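Local coordinates for protein endosialidase (Enterobacteria phage phi92, PDB 4HIZ) that cleaves polysialic acid as a phage endosialidase, hydrolysing alpha-2,8 and alpha-2,9 linkages between the sialic acid units, at residues T62-E66 against G67-G71; K353-G357 against I358-T362. All blocks are in the same frame, centred on the assembly; numbering follows the deposited sequence.

Interaction 1: T62-E66 against G67-G71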
loop_
_atom_site.group_PDB
_atom_site.type_symbol
_atom_site.label_atom_id
_atom_site.label_comp_id
_atom_site.label_asym_id
_atom_site.label_seq_id
_atom_site.Cartn_x
_atom_site.Cartn_y
_atom_site.Cartn_z
ATOM N N THR A 62 -22.963 15.663 28.116
ATOM C CA THR A 62 -22.951 14.256 28.563
ATOM C C THR A 62 -21.852 13.495 27.887
ATOM O O THR A 62 -21.642 13.643 26.688
ATOM C CB THR A 62 -24.336 13.611 28.269
ATOM O OG1 THR A 62 -25.321 14.366 29.004
ATOM C CG2 THR A 62 -24.366 12.124 28.694
ATOM N N TYR A 63 -21.116 12.703 28.663
ATOM C CA TYR A 63 -19.952 12.004 28.130
ATOM C C TYR A 63 -20.244 10.522 28.184
ATOM O O TYR A 63 -20.659 10.013 29.247
ATOM C CB TYR A 63 -18.733 12.331 29.017
ATOM C CG TYR A 63 -18.352 13.798 28.925
ATOM C CD1 TYR A 63 -19.072 14.787 29.628
ATOM C CD2 TYR A 63 -17.317 14.215 28.073
ATOM C CE1 TYR A 63 -18.751 16.132 29.508
ATOM C CE2 TYR A 63 -16.969 15.573 27.957
ATOM C CZ TYR A 63 -17.689 16.525 28.688
ATOM O OH TYR A 63 -17.358 17.868 28.590
ATOM N N VAL A 64 -20.058 9.813 27.070
ATOM C CA VAL A 64 -20.484 8.395 27.063
ATOM C C VAL A 64 -19.332 7.411 27.163
ATOM O O VAL A 64 -18.233 7.679 26.673
ATOM C CB VAL A 64 -21.337 8.049 25.811
ATOM C CG1 VAL A 64 -22.471 9.091 25.671
ATOM C CG2 VAL A 64 -20.468 8.040 24.563
ATOM N N SER A 65 -19.583 6.268 27.795
ATOM C CA SER A 65 -18.641 5.150 27.747
ATOM C C SER A 65 -18.927 4.298 26.514
ATOM O O SER A 65 -19.909 4.509 25.810
ATOM C CB SER A 65 -18.776 4.255 29.003
ATOM O OG SER A 65 -19.982 3.491 28.901
ATOM N N GLU A 66 -18.041 3.349 26.246
ATOM C CA GLU A 66 -18.300 2.362 25.218
ATOM C C GLU A 66 -19.623 1.653 25.513
ATOM O O GLU A 66 -19.937 1.377 26.672
ATOM C CB GLU A 66 -17.144 1.365 25.158
ATOM C CG GLU A 66 -15.973 1.917 24.351
ATOM C CD GLU A 66 -16.255 1.842 22.849
ATOM O OE1 GLU A 66 -16.682 0.758 22.378
ATOM O OE2 GLU A 66 -16.074 2.861 22.150
ATOM N N GLY A 67 -20.416 1.430 24.468
ATOM C CA GLY A 67 -21.637 0.640 24.590
ATOM C C GLY A 67 -22.878 1.479 24.835
ATOM O O GLY A 67 -23.992 0.982 24.635
ATOM N N PHE A 68 -22.698 2.733 25.277
ATOM C CA PHE A 68 -23.847 3.561 25.589
ATOM C C PHE A 68 -24.659 3.762 24.298
ATOM O O PHE A 68 -25.916 3.664 24.290
ATOM C CB PHE A 68 -23.438 4.910 26.220
ATOM C CG PHE A 68 -24.615 5.701 26.710
ATOM C CD1 PHE A 68 -25.165 5.441 27.956
ATOM C CD2 PHE A 68 -25.231 6.649 25.885
ATOM C CE1 PHE A 68 -26.304 6.145 28.389
ATOM C CE2 PHE A 68 -26.358 7.363 26.316
ATOM C CZ PHE A 68 -26.891 7.109 27.572
ATOM N N PHE A 69 -23.939 4.049 23.208
ATOM C CA PHE A 69 -24.525 4.017 21.866
ATOM C C PHE A 69 -23.879 2.899 21.092
ATOM O O PHE A 69 -22.680 2.643 21.247
ATOM C CB PHE A 69 -24.262 5.325 21.096
ATOM C CG PHE A 69 -24.964 6.514 21.670
ATOM C CD1 PHE A 69 -26.343 6.528 21.790
ATOM C CD2 PHE A 69 -24.244 7.596 22.122
ATOM C CE1 PHE A 69 -26.985 7.638 22.335
ATOM C CE2 PHE A 69 -24.887 8.709 22.654
ATOM C CZ PHE A 69 -26.255 8.733 22.770
ATOM N N ASP A 70 -24.651 2.252 20.231
ATOM C CA ASP A 70 -24.071 1.240 19.358
ATOM C C ASP A 70 -23.495 1.945 18.130
ATOM O O ASP A 70 -24.068 1.926 17.041
ATOM C CB ASP A 70 -25.133 0.196 18.999
ATOM C CG ASP A 70 -25.617 -0.575 20.226
ATOM O OD1 ASP A 70 -24.786 -0.849 21.130
ATOM O OD2 ASP A 70 -26.822 -0.900 20.303
ATOM N N GLY A 71 -22.365 2.601 18.329
ATOM C CA GLY A 71 -21.739 3.411 17.291
ATOM C C GLY A 71 -20.229 3.297 17.453
ATOM O O GLY A 71 -19.735 3.153 18.574
HETATM O O HOH W 1 -21.058 4.878 23.202
HETATM O O HOH W 2 -17.999 4.406 20.379
#
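V64 and F68 meet where strand 61-64 ends and the chain turns back. From CB outward, F68 first meets V64 CB at 3.8 Å and also passes S65 O. CG is anti to the backbone N (chi1 -173°), which carries the ring back alongside V64. Along one side of that ring CD2 touches V64 CG1 at 3.7 Å, the two side chains crossing at about a right angle. The same CD2 sits 3.8 Å above the plane of the F69 ring, over its centre, so an edge of F68 points at a face of F69. V64 CG1 is thus shared, its second neighbour being F69 CE2 at 3.9 Å. Beyond the pair, F68 packs on A50, while F69 makes an edge-to-face contact with F456.

The backbone underneath is a type II turn from S65 to F68, closed by a weak bond from F68 N to S65 O (3.3 Å). S65 O also takes a proton from a water, at 2.9 Å, and that water in turn accepts from F69 N. G67 has a positive phi (94°), where a CB would run into the preceding carbonyl. The arrangement is a glycine-containing type II beta turn with an apolar cluster on one side, leading the chain from strand 61-64 of the N-terminal region toward propeller strand 71-75.

Interaction 2: K353-G357 against I358-T362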
loop_
_atom_site.group_PDB
_atom_site.type_symbol
_atom_site.label_atom_id
_atom_site.label_comp_id
_atom_site.label_asym_id
_atom_site.label_seq_id
_atom_site.Cartn_x
_atom_site.Cartn_y
_atom_site.Cartn_z
ATOM N N LYS A 353 -32.251 19.405 4.936
ATOM C CA LYS A 353 -32.769 18.091 4.537
ATOM C C LYS A 353 -34.293 18.137 4.507
ATOM O O LYS A 353 -34.926 18.635 5.428
ATOM C CB LYS A 353 -32.303 16.989 5.491
ATOM C CG LYS A 353 -30.775 16.712 5.435
ATOM C CD LYS A 353 -30.372 16.123 4.070
ATOM C CE LYS A 353 -28.826 16.064 3.870
ATOM N NZ LYS A 353 -28.222 17.489 3.953
ATOM N N TYR A 354 -34.855 17.591 3.445
ATOM C CA TYR A 354 -36.315 17.521 3.289
ATOM C C TYR A 354 -36.804 16.123 3.601
ATOM O O TYR A 354 -36.276 15.135 3.047
ATOM C CB TYR A 354 -36.644 17.900 1.850
ATOM C CG TYR A 354 -38.099 17.939 1.478
ATOM C CD1 TYR A 354 -38.871 19.067 1.738
ATOM C CD2 TYR A 354 -38.683 16.877 0.802
ATOM C CE1 TYR A 354 -40.221 19.120 1.337
ATOM C CE2 TYR A 354 -40.015 16.931 0.418
ATOM C CZ TYR A 354 -40.760 18.043 0.697
ATOM O OH TYR A 354 -42.097 18.091 0.283
ATOM N N TYR A 355 -37.810 16.028 4.478
ATOM C CA TYR A 355 -38.446 14.742 4.768
ATOM C C TYR A 355 -39.944 14.922 4.863
ATOM O O TYR A 355 -40.422 15.734 5.663
ATOM C CB TYR A 355 -38.000 14.223 6.131
ATOM C CG TYR A 355 -36.557 13.874 6.242
ATOM C CD1 TYR A 355 -36.109 12.617 5.851
ATOM C CD2 TYR A 355 -35.644 14.776 6.762
ATOM C CE1 TYR A 355 -34.776 12.258 5.983
ATOM C CE2 TYR A 355 -34.306 14.435 6.898
ATOM C CZ TYR A 355 -33.884 13.172 6.493
ATOM O OH TYR A 355 -32.572 12.800 6.633
ATOM N N ASP A 356 -40.681 14.159 4.058
ATOM C CA ASP A 356 -42.133 14.109 4.195
ATOM C C ASP A 356 -42.767 15.494 4.210
ATOM O O ASP A 356 -43.620 15.790 5.054
ATOM C CB ASP A 356 -42.499 13.383 5.479
ATOM C CG ASP A 356 -42.045 11.947 5.466
ATOM O OD1 ASP A 356 -42.022 11.347 4.356
ATOM O OD2 ASP A 356 -41.691 11.405 6.546
ATOM N N GLY A 357 -42.355 16.342 3.283
ATOM C CA GLY A 357 -43.008 17.628 3.110
ATOM C C GLY A 357 -42.476 18.739 4.000
ATOM O O GLY A 357 -42.935 19.865 3.896
ATOM N N ILE A 358 -41.490 18.438 4.848
ATOM C CA ILE A 358 -40.951 19.441 5.769
ATOM C C ILE A 358 -39.476 19.619 5.477
ATOM O O ILE A 358 -38.752 18.646 5.302
ATOM C CB ILE A 358 -41.183 19.057 7.239
ATOM C CG1 ILE A 358 -42.695 18.961 7.485
ATOM C CG2 ILE A 358 -40.543 20.108 8.202
ATOM C CD1 ILE A 358 -43.066 18.637 8.873
ATOM N N LEU A 359 -39.031 20.864 5.396
ATOM C CA LEU A 359 -37.629 21.144 5.142
ATOM C C LEU A 359 -37.028 21.543 6.494
ATOM O O LEU A 359 -37.509 22.467 7.134
ATOM C CB LEU A 359 -37.546 22.328 4.148
ATOM C CG LEU A 359 -36.131 22.775 3.754
ATOM C CD1 LEU A 359 -35.337 21.586 3.136
ATOM C CD2 LEU A 359 -36.277 23.960 2.765
ATOM N N TYR A 360 -35.974 20.836 6.926
ATOM C CA TYR A 360 -35.251 21.158 8.171
ATOM C C TYR A 360 -33.931 21.800 7.829
ATOM O O TYR A 360 -33.329 21.491 6.801
ATOM C CB TYR A 360 -34.981 19.843 8.947
ATOM C CG TYR A 360 -36.264 19.142 9.343
ATOM C CD1 TYR A 360 -36.949 19.516 10.507
ATOM C CD2 TYR A 360 -36.806 18.125 8.542
ATOM C CE1 TYR A 360 -38.150 18.897 10.877
ATOM C CE2 TYR A 360 -37.994 17.480 8.906
ATOM C CZ TYR A 360 -38.659 17.878 10.070
ATOM O OH TYR A 360 -39.828 17.258 10.432
ATOM N N LEU A 361 -33.493 22.724 8.687
ATOM C CA LEU A 361 -32.263 23.476 8.446
ATOM C C LEU A 361 -31.550 23.689 9.775
ATOM O O LEU A 361 -32.188 23.968 10.792
ATOM C CB LEU A 361 -32.630 24.842 7.798
ATOM C CG LEU A 361 -31.486 25.848 7.536
ATOM C CD1 LEU A 361 -31.814 26.755 6.325
ATOM C CD2 LEU A 361 -31.186 26.756 8.741
ATOM N N THR A 362 -30.226 23.528 9.784
ATOM C CA THR A 362 -29.447 23.993 10.949
ATOM C C THR A 362 -28.404 24.977 10.480
ATOM O O THR A 362 -27.945 24.888 9.336
ATOM C CB THR A 362 -28.642 22.830 11.600
ATOM O OG1 THR A 362 -27.760 22.265 10.624
ATOM C CG2 THR A 362 -29.563 21.767 12.142
HETATM O O HOH W 3 -40.681 15.477 8.515
#
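Y355 and Y360 meet on one face of a hairpin: Y360 CD2 comes up to the edge of the Y355 ring, in its plane, 4.0 Å from Y355 CD2, with the side chains crossing at about a right angle. One face of the Y360 ring carries I358 CG2, 3.5 Å above its plane and shifted toward the rim, so I358, Y360 and Y355 form a continuous patch. On the other face of the sheet, with CG anti to the backbone N (chi1 -178°), the Y354 ring lies along the I358 backbone, CD1 3.6 Å from I358 O, and Y354 CB meets L359 CD1.

Backbone bonds set this register. K353 and Y360 exchange two, the Y360 N to K353 O bond nearly straight at 2.9 Å (175°). Y355 and I358 exchange two more; I358 N stands 54° out of the Y355 carbonyl plane, at the bond that closes the turn. A water donates to Y355 O at 2.9 Å and bonds to Y360 OH at 2.8 Å, linking turn and ring.

Farther out, Y355 OH bonds to K403 N on strand 401-404, which both tyrosine rings also touch, and K353 NZ forms a salt bridge with D88. D356 and G357, both with positive phi, make up the two-residue loop. This is a 2:2 beta hairpin closed by a type I' turn, joining the first two strands of a four-stranded antiparallel blade in the catalytic beta-propeller.

From the N terminus, interaction 1 comes first. It closes a turn as the chain leaves strand 61-64, which pairs with strand 456-460, and heads for strand 71-75, the partner of strand 516-523; the turn connects two strands that each pair with a strand from late in the chain. Nearly three hundred residues on, interaction 2 closes the hairpin between strands 347-355 and 358-365 within a single blade. The two contacts follow in series, neither nested nor crossed, and do not touch: their centres are 28 Å apart and their nearest atoms about 17 Å. Their surroundings in the trimer differ: D70 of interaction 1 forms a salt bridge with K45 of the third subunit, whereas no other chain touches interaction 2.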